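Local structure of sporozoite-specific SAG protein (Toxoplasma gondii, 2WNK) at residues F15-E18 / V23-F26; K60-S65 / T94-L99; L68-G73 / G78-T83; P131-C136 / S200-L205. The protein is a SAG2-related surface antigen of the sporozoite stage, built from two SRS domains, and probably helps the parasite attach to host cells, as related surface antigens do. All blocks are in the same frame, centred on the assembly; numbering follows the deposited sequence.

Interaction 1. Residues F15-E18 / V23-F26; sequences FTVE and VVRF
Phe15 and Val24 bury the largest surfaces here, and they meet as a methyl laid on an aromatic ring. CG1 of Val24 sits over one face of the Phe15 ring, 3.8 Å from the centroid and 22° off the ring normal. The offset runs toward the CG side of the ring, where Val24 CG1 comes within 3.5 Å of Phe15 CG, so this CH-pi contact is not centred on the ring. CG1 of Val24 is anti to the backbone N (chi1 179°) and faces the ring; CG2, anti to the carbonyl carbon, points to Val17. The closest carbon pair, Val17 CG2 to Val24 CG2 at 3.3 Å, is tighter than ordinary van der Waals contact. The two strands belong to different sheets of the N-terminal SRS domain, a beta sandwich: strand 12-17 bonds through its backbone to strand 121-127, and strand 22-28 to strand 80-86. Their axes run nearly antiparallel (161°) but stay 7.7 Å apart, too far for direct backbone pairing, and side chains fill the gap. Beyond Val24, the far end of the Phe15 ring reaches Phe26, with CZ 3.7 Å from Phe26 CB. The Phe26 ring itself leads away, to meet the rings of Phe82 and Phe98. A water donates to Thr16 O at 3.3 Å and, weakly, to Val23 O.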
loop_
_atom_site.group_PDB
_atom_site.type_symbol
_atom_site.label_atom_id
_atom_site.label_comp_id
_atom_site.label_asym_id
_atom_site.label_seq_id
_atom_site.Cartn_x
_atom_site.Cartn_y
_atom_site.Cartn_z
ATOM N N PHE A 15 -0.486 9.182 9.637
ATOM C CA PHE A 15 -1.041 8.238 8.684
ATOM C C PHE A 15 0.077 7.416 8.099
ATOM O O PHE A 15 1.239 7.817 8.146
ATOM C CB PHE A 15 -1.734 8.968 7.540
ATOM C CG PHE A 15 -2.772 9.920 7.966
ATOM C CD1 PHE A 15 -4.121 9.555 8.009
ATOM C CD2 PHE A 15 -2.424 11.230 8.280
ATOM C CE1 PHE A 15 -5.080 10.476 8.371
ATOM C CE2 PHE A 15 -3.399 12.149 8.653
ATOM C CZ PHE A 15 -4.717 11.779 8.706
ATOM N N THR A 16 -0.282 6.276 7.521
ATOM C CA THR A 16 0.691 5.440 6.848
ATOM C C THR A 16 0.169 5.076 5.455
ATOM O O THR A 16 -1.010 4.720 5.297
ATOM C CB THR A 16 0.951 4.158 7.642
ATOM O OG1 THR A 16 1.373 4.485 8.975
ATOM C CG2 THR A 16 2.021 3.319 6.969
ATOM N N VAL A 17 1.032 5.181 4.456
ATOM C CA VAL A 17 0.689 4.767 3.103
ATOM C C VAL A 17 1.331 3.401 2.867
ATOM O O VAL A 17 2.548 3.262 2.901
ATOM C CB VAL A 17 1.165 5.781 2.036
ATOM C CG1 VAL A 17 0.890 5.240 0.623
ATOM C CG2 VAL A 17 0.447 7.152 2.220
ATOM N N GLU A 18 0.500 2.402 2.602
ATOM C CA GLU A 18 0.955 1.010 2.545
ATOM C C GLU A 18 1.049 0.450 1.121
ATOM O O GLU A 18 1.762 -0.530 0.863
ATOM C CB GLU A 18 -0.007 0.149 3.358
ATOM C CG GLU A 18 -0.337 0.733 4.721
ATOM C CD GLU A 18 0.348 -0.007 5.845
ATOM O OE1 GLU A 18 -0.199 0.010 6.978
ATOM O OE2 GLU A 18 1.411 -0.623 5.589
ATOM N N VAL A 23 -4.498 6.678 -0.940
ATOM C CA VAL A 23 -4.633 8.100 -0.683
ATOM C C VAL A 23 -4.766 8.370 0.811
ATOM O O VAL A 23 -5.346 7.564 1.570
ATOM C CB VAL A 23 -5.824 8.751 -1.473
ATOM C CG1 VAL A 23 -6.107 8.004 -2.781
ATOM C CG2 VAL A 23 -7.059 8.884 -0.620
ATOM N N VAL A 24 -4.182 9.489 1.234
ATOM C CA VAL A 24 -4.338 9.989 2.567
ATOM C C VAL A 24 -5.162 11.252 2.510
ATOM O O VAL A 24 -4.875 12.146 1.742
ATOM C CB VAL A 24 -2.964 10.301 3.227
ATOM C CG1 VAL A 24 -3.173 10.853 4.623
ATOM C CG2 VAL A 24 -2.121 9.036 3.251
ATOM N N ARG A 25 -6.193 11.306 3.329
ATOM C CA ARG A 25 -7.020 12.508 3.429
ATOM C C ARG A 25 -6.871 13.051 4.826
ATOM O O ARG A 25 -6.983 12.310 5.811
ATOM C CB ARG A 25 -8.495 12.202 3.120
ATOM C CG ARG A 25 -8.747 11.834 1.690
ATOM C CD ARG A 25 -10.228 11.453 1.453
ATOM N NE ARG A 25 -10.384 10.806 0.148
ATOM C CZ ARG A 25 -10.344 11.465 -1.001
ATOM N NH1 ARG A 25 -10.166 12.787 -0.996
ATOM N NH2 ARG A 25 -10.463 10.807 -2.144
ATOM N N PHE A 26 -6.562 14.334 4.923
ATOM C CA PHE A 26 -6.534 14.977 6.218
ATOM C C PHE A 26 -7.060 16.395 6.128
ATOM O O PHE A 26 -7.199 16.950 5.049
ATOM C CB PHE A 26 -5.122 14.956 6.815
ATOM C CG PHE A 26 -4.110 15.752 6.038
ATOM C CD1 PHE A 26 -3.863 17.080 6.360
ATOM C CD2 PHE A 26 -3.346 15.145 5.047
ATOM C CE1 PHE A 26 -2.892 17.822 5.685
ATOM C CE2 PHE A 26 -2.371 15.887 4.347
ATOM C CZ PHE A 26 -2.150 17.239 4.679
HETATM O O HOH W 1 -3.003 5.447 2.824
#

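Interaction 2. Residues K60-S65 / T94-L99; sequences KDVLKS and TSVFFL
Apolar packing carries this contact: Val62 and Leu63, on the loop between strands 56-58 and 66-72, lay their methyl groups against Val96 and Thr94 of strand 94-101. The shortest approach is CG1 of Val62 to CG1 of Val96, 3.8 Å; the two valines, coming from opposing sides, pass alongside each other with one methyl each in touch. Val96 CG1 lies opposite its own carbonyl carbon (chi1 -60°), which turns this one methyl toward the loop, where it also meets Leu63 CD1 at 4.2 Å. Leu63 thus spans two strand residues with its two branches: CD1 lies against Val96, and CD2 reaches CG2 of Thr94 at 4.1 Å. In Thr94 the hydroxyl OG1 is the branch anti to the backbone N (chi1 -170°), and the methyl CG2 is the one turned to the leucine.

Polar interactions run to other partners: the backbones of Thr94 and Val96 bond to Val127 and Ile125. Leu63 extends beyond the strand it faces, touching Val127 and Pro90, while Val96 packs against Ile125 of strand 121-127 and Val47 of strand 46-48, placing the loop beside the sheet in which strand 94-101 lies between strands 121-127 and 34-36.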
loop_
_atom_site.group_PDB
_atom_site.type_symbol
_atom_site.label_atom_id
_atom_site.label_comp_id
_atom_site.label_asym_id
_atom_site.label_seq_id
_atom_site.Cartn_x
_atom_site.Cartn_y
_atom_site.Cartn_z
ATOM N N LYS A 60 8.234 16.131 -5.366
ATOM C CA LYS A 60 8.732 15.145 -6.349
ATOM C C LYS A 60 10.150 14.656 -6.093
ATOM O O LYS A 60 10.578 13.648 -6.683
ATOM C CB LYS A 60 8.647 15.648 -7.782
ATOM C CG LYS A 60 8.863 17.121 -7.951
ATOM C CD LYS A 60 7.515 17.799 -7.707
ATOM C CE LYS A 60 6.323 16.792 -7.744
ATOM N NZ LYS A 60 5.064 17.258 -7.045
ATOM N N ASP A 61 10.867 15.391 -5.254
ATOM C CA ASP A 61 12.234 15.050 -4.842
ATOM C C ASP A 61 12.262 14.156 -3.612
ATOM O O ASP A 61 13.350 13.694 -3.194
ATOM C CB ASP A 61 12.996 16.326 -4.518
ATOM C CG ASP A 61 13.317 17.122 -5.741
ATOM O OD1 ASP A 61 13.448 16.501 -6.819
ATOM O OD2 ASP A 61 13.451 18.357 -5.622
ATOM N N VAL A 62 11.102 13.970 -2.983
ATOM C CA VAL A 62 10.994 13.025 -1.855
ATOM C C VAL A 62 10.139 11.816 -2.191
ATOM O O VAL A 62 10.466 10.681 -1.847
ATOM C CB VAL A 62 10.454 13.722 -0.600
ATOM C CG1 VAL A 62 10.348 12.741 0.540
ATOM C CG2 VAL A 62 11.382 14.823 -0.232
ATOM N N LEU A 63 9.034 12.063 -2.887
ATOM C CA LEU A 63 8.194 11.002 -3.414
ATOM C C LEU A 63 7.986 11.303 -4.896
ATOM O O LEU A 63 7.255 12.229 -5.257
ATOM C CB LEU A 63 6.848 10.971 -2.677
ATOM C CG LEU A 63 6.882 10.630 -1.188
ATOM C CD1 LEU A 63 5.492 10.886 -0.598
ATOM C CD2 LEU A 63 7.298 9.179 -0.968
ATOM N N LYS A 64 8.640 10.519 -5.741
ATOM C CA LYS A 64 8.766 10.824 -7.163
ATOM C C LYS A 64 7.457 10.775 -7.955
ATOM O O LYS A 64 7.355 11.415 -9.008
ATOM C CB LYS A 64 9.774 9.877 -7.817
ATOM C CG LYS A 64 11.144 9.823 -7.166
ATOM C CD LYS A 64 11.987 11.053 -7.491
ATOM C CE LYS A 64 13.476 10.775 -7.249
ATOM N NZ LYS A 64 13.755 10.152 -5.908
ATOM N N SER A 65 6.484 9.992 -7.501
ATOM C CA SER A 65 5.201 9.939 -8.193
ATOM C C SER A 65 4.054 10.073 -7.191
ATOM O O SER A 65 3.438 9.102 -6.793
ATOM C CB SER A 65 5.056 8.673 -9.064
ATOM O OG SER A 65 5.586 7.531 -8.422
ATOM N N THR A 94 9.914 6.223 3.931
ATOM C CA THR A 94 10.266 7.557 4.362
ATOM C C THR A 94 9.070 8.299 4.919
ATOM O O THR A 94 7.927 7.787 4.928
ATOM C CB THR A 94 10.908 8.322 3.214
ATOM O OG1 THR A 94 11.469 9.548 3.722
ATOM C CG2 THR A 94 9.901 8.551 2.130
ATOM N N SER A 95 9.337 9.507 5.395
ATOM C CA SER A 95 8.317 10.282 6.087
ATOM C C SER A 95 8.213 11.669 5.464
ATOM O O SER A 95 9.225 12.312 5.159
ATOM C CB SER A 95 8.670 10.446 7.563
ATOM O OG SER A 95 8.421 9.265 8.306
ATOM N N VAL A 96 6.988 12.143 5.271
ATOM C CA VAL A 96 6.765 13.545 4.993
ATOM C C VAL A 96 5.900 14.178 6.099
ATOM O O VAL A 96 5.149 13.493 6.777
ATOM C CB VAL A 96 6.163 13.830 3.597
ATOM C CG1 VAL A 96 7.131 13.300 2.487
ATOM C CG2 VAL A 96 4.792 13.195 3.426
ATOM N N PHE A 97 5.995 15.485 6.226
ATOM C CA PHE A 97 5.312 16.219 7.297
ATOM C C PHE A 97 4.654 17.449 6.770
ATOM O O PHE A 97 5.124 18.078 5.788
ATOM C CB PHE A 97 6.331 16.665 8.373
ATOM C CG PHE A 97 7.067 15.547 9.026
ATOM C CD1 PHE A 97 6.549 14.971 10.169
ATOM C CD2 PHE A 97 8.255 15.055 8.487
ATOM C CE1 PHE A 97 7.229 13.942 10.801
ATOM C CE2 PHE A 97 8.941 14.033 9.120
ATOM C CZ PHE A 97 8.429 13.480 10.261
ATOM N N PHE A 98 3.550 17.834 7.447
ATOM C CA PHE A 98 2.982 19.150 7.256
ATOM C C PHE A 98 2.641 19.776 8.596
ATOM O O PHE A 98 2.573 19.062 9.625
ATOM C CB PHE A 98 1.665 19.032 6.458
ATOM C CG PHE A 98 1.847 18.337 5.133
ATOM C CD1 PHE A 98 2.331 19.051 4.033
ATOM C CD2 PHE A 98 1.585 16.974 5.007
ATOM C CE1 PHE A 98 2.520 18.453 2.794
ATOM C CE2 PHE A 98 1.784 16.345 3.773
ATOM C CZ PHE A 98 2.257 17.089 2.670
ATOM N N LEU A 99 2.412 21.097 8.598
ATOM C CA LEU A 99 1.774 21.722 9.739
ATOM C C LEU A 99 0.465 22.374 9.334
ATOM O O LEU A 99 0.369 22.949 8.237
ATOM C CB LEU A 99 2.673 22.832 10.297
ATOM C CG LEU A 99 3.912 22.226 10.968
ATOM C CD1 LEU A 99 4.980 23.290 11.222
ATOM C CD2 LEU A 99 3.521 21.520 12.287
#

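Interaction 3. Residues L68-G73 / G78-T83; sequences LAQAEG and GGNDFT
Residues 68-72 and 80-83 pair as an antiparallel hairpin, with Ala69-Thr83 and Ala71-Asp81 as hydrogen-bonded pairs, the latter short in both directions (2.8 Å from Ala71 N to Asp81 O, 2.7 Å from Asp81 N to Ala71 O), Gln70-Phe82 and Glu72-Asn80 as non-hydrogen-bonded ones, and a last bond near the turn in which Gly73 N donates to Gly79 O at 2.6 Å from well above the carbonyl plane. Among the side chains, Gln70 runs alongside Phe82 on the same face of the sheet. The glutamine is extended, CG opposite its backbone N (chi1 180°), and brings NE2 to the ring edge, 3.4 Å from CE2 of Phe82, with the amide and ring planes 64° apart. A water donates to both Gln70 OE1 (2.9 Å) and Asn80 OD1 (3.2 Å), joining the two strands. Asn80 ND2 is held by Glu33 O, and Asp81 OD1 by Asn27. Leu68 CD1 packs on Phe82 CB at 4.2 Å. In the three-stranded sheet, strand 66-72 is outermost and strand 80-86 central, its other neighbour being strand 22-28.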
loop_
_atom_site.group_PDB
_atom_site.type_symbol
_atom_site.label_atom_id
_atom_site.label_comp_id
_atom_site.label_asym_id
_atom_site.label_seq_id
_atom_site.Cartn_x
_atom_site.Cartn_y
_atom_site.Cartn_z
ATOM N N LEU A 68 -0.358 16.222 -4.054
ATOM C CA LEU A 68 -1.202 16.738 -2.992
ATOM C C LEU A 68 -2.225 17.680 -3.622
ATOM O O LEU A 68 -1.840 18.607 -4.347
ATOM C CB LEU A 68 -0.375 17.571 -1.997
ATOM C CG LEU A 68 -1.005 18.013 -0.677
ATOM C CD1 LEU A 68 -1.304 16.838 0.297
ATOM C CD2 LEU A 68 -0.060 19.016 -0.028
ATOM N N ALA A 69 -3.500 17.455 -3.309
ATOM C CA ALA A 69 -4.596 18.359 -3.712
ATOM C C ALA A 69 -5.152 19.068 -2.490
ATOM O O ALA A 69 -5.045 18.571 -1.374
ATOM C CB ALA A 69 -5.703 17.587 -4.416
ATOM N N GLN A 70 -5.744 20.241 -2.716
ATOM C CA GLN A 70 -6.327 21.047 -1.654
ATOM C C GLN A 70 -7.740 21.420 -2.052
ATOM O O GLN A 70 -7.991 21.722 -3.214
ATOM C CB GLN A 70 -5.533 22.339 -1.496
ATOM C CG GLN A 70 -6.065 23.262 -0.414
ATOM C CD GLN A 70 -5.363 24.632 -0.387
ATOM O OE1 GLN A 70 -5.654 25.506 -1.203
ATOM N NE2 GLN A 70 -4.473 24.828 0.567
ATOM N N ALA A 71 -8.658 21.409 -1.088
ATOM C CA ALA A 71 -10.005 21.911 -1.321
ATOM C C ALA A 71 -10.600 22.520 -0.043
ATOM O O ALA A 71 -10.180 22.179 1.050
ATOM C CB ALA A 71 -10.869 20.802 -1.838
ATOM N N GLU A 72 -11.589 23.414 -0.171
ATOM C CA GLU A 72 -12.196 24.035 1.022
ATOM C C GLU A 72 -12.807 22.993 1.941
ATOM O O GLU A 72 -13.362 22.006 1.465
ATOM C CB GLU A 72 -13.288 25.022 0.622
ATOM C CG GLU A 72 -12.803 26.041 -0.365
ATOM C CD GLU A 72 -13.855 27.107 -0.631
ATOM O OE1 GLU A 72 -15.056 26.814 -0.426
ATOM O OE2 GLU A 72 -13.486 28.239 -1.024
ATOM N N GLY A 73 -12.659 23.173 3.247
ATOM C CA GLY A 73 -13.410 22.357 4.186
ATOM C C GLY A 73 -14.835 22.844 4.026
ATOM O O GLY A 73 -15.114 23.674 3.133
ATOM N N GLY A 78 -14.649 22.500 9.058
ATOM C CA GLY A 78 -14.223 23.715 8.447
ATOM C C GLY A 78 -12.841 23.523 7.891
ATOM O O GLY A 78 -12.337 22.429 7.851
ATOM N N GLY A 79 -12.274 24.624 7.450
ATOM C CA GLY A 79 -10.869 24.708 7.113
ATOM C C GLY A 79 -10.521 24.295 5.719
ATOM O O GLY A 79 -11.125 24.694 4.762
ATOM N N ASN A 80 -9.457 23.511 5.616
ATOM C CA ASN A 80 -9.034 23.030 4.301
ATOM C C ASN A 80 -8.794 21.530 4.301
ATOM O O ASN A 80 -8.204 21.003 5.221
ATOM C CB ASN A 80 -7.747 23.733 3.850
ATOM C CG ASN A 80 -8.002 25.139 3.356
ATOM O OD1 ASN A 80 -8.722 25.345 2.373
ATOM N ND2 ASN A 80 -7.451 26.131 4.058
ATOM N N ASP A 81 -9.255 20.863 3.244
ATOM C CA ASP A 81 -9.108 19.416 3.106
ATOM C C ASP A 81 -8.021 19.090 2.096
ATOM O O ASP A 81 -7.980 19.661 1.001
ATOM C CB ASP A 81 -10.437 18.827 2.605
ATOM C CG ASP A 81 -11.531 18.791 3.683
ATOM O OD1 ASP A 81 -11.251 18.888 4.890
ATOM O OD2 ASP A 81 -12.711 18.616 3.317
ATOM N N PHE A 82 -7.127 18.175 2.477
ATOM C CA PHE A 82 -5.989 17.814 1.658
ATOM C C PHE A 82 -6.027 16.344 1.286
ATOM O O PHE A 82 -6.427 15.514 2.108
ATOM C CB PHE A 82 -4.688 18.116 2.408
ATOM C CG PHE A 82 -4.523 19.561 2.679
ATOM C CD1 PHE A 82 -5.007 20.125 3.862
ATOM C CD2 PHE A 82 -4.031 20.388 1.691
ATOM C CE1 PHE A 82 -4.928 21.496 4.060
ATOM C CE2 PHE A 82 -3.949 21.752 1.896
ATOM C CZ PHE A 82 -4.398 22.305 3.079
ATOM N N THR A 83 -5.527 16.039 0.090
ATOM C CA THR A 83 -5.480 14.654 -0.417
ATOM C C THR A 83 -4.089 14.377 -0.949
ATOM O O THR A 83 -3.658 15.004 -1.906
ATOM C CB THR A 83 -6.535 14.449 -1.549
ATOM O OG1 THR A 83 -7.810 14.820 -1.043
ATOM C CG2 THR A 83 -6.606 12.992 -1.978
HETATM O O HOH W 2 -8.568 25.395 -0.777
#

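Interaction 4. Residues P131-C136 / S200-L205; sequences PQAPVC and SGLIKL
Where the chain enters its C-terminal SRS domain, the segment leading to the short strand 135-136 passes over the start of strand 202-207, and the contact is a small apolar one on the domain's surface. Leu202 is its centre. With CG opposite the backbone N (chi1 -180°) and chi2 at 68°, the leucine presents the single methyl CD1 to both partners: Ala133 CB at 3.8 Å and Pro131 CB at 4.2 Å. The pyrrolidine ring of Pro131 also reaches along the opposite segment, with its CG 4.4 Å from Ser200 CB. Just before the strand, residues 200-202 form an ST turn in which Leu202 N donates to Ser200 OG at 3.3 Å, although the position of that oxygen is less certain. Gly201, at a positive phi of 86°, carries the chain through this turn. On the other segment Gln132 is the centre of an inverse gamma turn, whose bond, from Ala133 N to Pro131 O, is weak at 3.1 Å. This bend brings Pro131 and Ala133 to the same leucine. Further on, Cys136 is disulfide-bonded to Cys229, and both segments bond through their backbones to strand 152-158. That strand lies between 135-136, parallel to it, and 202-207, antiparallel to it, in the mixed sheet of an SRS beta sandwich stapled by disulfides.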
loop_
_atom_site.group_PDB
_atom_site.type_symbol
_atom_site.label_atom_id
_atom_site.label_comp_id
_atom_site.label_asym_id
_atom_site.label_seq_id
_atom_site.Cartn_x
_atom_site.Cartn_y
_atom_site.Cartn_z
ATOM N N PRO A 131 7.019 -3.073 -2.134
ATOM C CA PRO A 131 7.398 -4.499 -1.994
ATOM C C PRO A 131 8.205 -4.940 -3.216
ATOM O O PRO A 131 7.983 -4.455 -4.350
ATOM C CB PRO A 131 6.059 -5.253 -1.952
ATOM C CG PRO A 131 4.996 -4.227 -1.785
ATOM C CD PRO A 131 5.553 -2.866 -2.144
ATOM N N GLN A 132 9.153 -5.845 -3.001
ATOM C CA GLN A 132 9.953 -6.352 -4.107
ATOM C C GLN A 132 9.296 -7.633 -4.586
ATOM O O GLN A 132 9.765 -8.729 -4.311
ATOM C CB GLN A 132 11.400 -6.633 -3.672
ATOM C CG GLN A 132 12.249 -5.341 -3.528
ATOM C CD GLN A 132 12.604 -4.660 -4.873
ATOM O OE1 GLN A 132 13.151 -5.297 -5.794
ATOM N NE2 GLN A 132 12.320 -3.365 -4.976
ATOM N N ALA A 133 8.166 -7.464 -5.263
ATOM C CA ALA A 133 7.434 -8.631 -5.801
ATOM C C ALA A 133 6.575 -8.185 -6.935
ATOM O O ALA A 133 6.197 -7.020 -6.982
ATOM C CB ALA A 133 6.547 -9.344 -4.712
ATOM N N PRO A 134 6.295 -9.100 -7.888
ATOM C CA PRO A 134 5.454 -8.663 -9.025
ATOM C C PRO A 134 4.022 -8.392 -8.607
ATOM O O PRO A 134 3.500 -9.063 -7.711
ATOM C CB PRO A 134 5.497 -9.887 -9.975
ATOM C CG PRO A 134 5.771 -11.040 -9.098
ATOM C CD PRO A 134 6.701 -10.503 -7.986
ATOM N N VAL A 135 3.359 -7.496 -9.314
ATOM C CA VAL A 135 2.015 -7.063 -8.938
ATOM C C VAL A 135 0.988 -7.671 -9.907
ATOM O O VAL A 135 1.244 -7.711 -11.115
ATOM C CB VAL A 135 1.905 -5.513 -9.041
ATOM C CG1 VAL A 135 0.499 -5.091 -8.662
ATOM C CG2 VAL A 135 2.957 -4.814 -8.154
ATOM N N CYS A 136 -0.164 -8.101 -9.378
ATOM C CA CYS A 136 -1.284 -8.592 -10.183
ATOM C C CYS A 136 -2.351 -7.508 -10.018
ATOM O O CYS A 136 -3.026 -7.445 -8.990
ATOM C CB CYS A 136 -1.777 -9.959 -9.659
ATOM S SG CYS A 136 -2.448 -10.990 -11.046
ATOM N N SER A 200 -0.138 -3.955 2.536
ATOM C CA SER A 200 0.577 -3.654 1.295
ATOM C C SER A 200 0.074 -4.480 0.117
ATOM O O SER A 200 0.396 -4.195 -1.029
ATOM C CB SER A 200 2.026 -4.015 1.463
ATOM O OG SER A 200 2.121 -5.380 1.880
ATOM N N GLY A 201 -0.699 -5.517 0.413
ATOM C CA GLY A 201 -1.207 -6.429 -0.626
ATOM C C GLY A 201 -0.229 -7.528 -0.943
ATOM O O GLY A 201 -0.490 -8.386 -1.798
ATOM N N LEU A 202 0.875 -7.539 -0.227
ATOM C CA LEU A 202 1.875 -8.609 -0.406
ATOM C C LEU A 202 1.461 -9.970 0.112
ATOM O O LEU A 202 0.947 -10.101 1.232
ATOM C CB LEU A 202 3.197 -8.162 0.241
ATOM C CG LEU A 202 4.352 -9.135 0.148
ATOM C CD1 LEU A 202 4.777 -9.235 -1.308
ATOM C CD2 LEU A 202 5.488 -8.512 0.960
ATOM N N ILE A 203 1.669 -10.987 -0.722
ATOM C CA ILE A 203 1.464 -12.369 -0.333
ATOM C C ILE A 203 2.754 -13.152 -0.594
ATOM O O ILE A 203 3.358 -13.055 -1.640
ATOM C CB ILE A 203 0.351 -12.991 -1.182
ATOM C CG1 ILE A 203 -0.994 -12.277 -0.890
ATOM C CG2 ILE A 203 0.213 -14.480 -0.956
ATOM C CD1 ILE A 203 -1.528 -12.616 0.529
ATOM N N LYS A 204 3.140 -13.955 0.368
ATOM C CA LYS A 204 4.280 -14.901 0.215
ATOM C C LYS A 204 3.755 -16.335 0.324
ATOM O O LYS A 204 3.082 -16.720 1.307
ATOM C CB LYS A 204 5.336 -14.683 1.322
ATOM C CG LYS A 204 6.526 -15.683 1.159
ATOM C CD LYS A 204 7.579 -15.543 2.275
ATOM C CE LYS A 204 8.233 -14.183 2.166
ATOM N NZ LYS A 204 9.151 -14.083 3.374
ATOM N N LEU A 205 4.135 -17.138 -0.654
ATOM C CA LEU A 205 3.809 -18.564 -0.658
ATOM C C LEU A 205 5.121 -19.295 -0.358
ATOM O O LEU A 205 6.115 -19.096 -1.076
ATOM C CB LEU A 205 3.331 -18.980 -2.050
ATOM C CG LEU A 205 3.169 -20.518 -2.089
ATOM C CD1 LEU A 205 2.040 -20.997 -1.139
ATOM C CD2 LEU A 205 2.937 -20.969 -3.517
#

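Interactions 1, 2 and 3 share the N-terminal SRS domain, and interaction 4 stands in the C-terminal one. Interactions 1 and 3 meet in one sheet, strand 22-28 lying next to strand 80-86, with Phe26 O 2.8 Å from Phe82 N in a probable hydrogen bond. Phe98 of residues 94-99 ties the group together: its CD2 packs 3.8 Å from Phe26 CZ, and its CE1 lies 3.9 Å from Leu68 CD2. Along the chain, interaction 3 is nested within the loop that interaction 2 closes. Between the domains, Glu18 O lies 3.5 Å from Ser200 CB, joining interactions 1 and 4, whereas the centres of interactions 3 and 4 are about 32 Å apart.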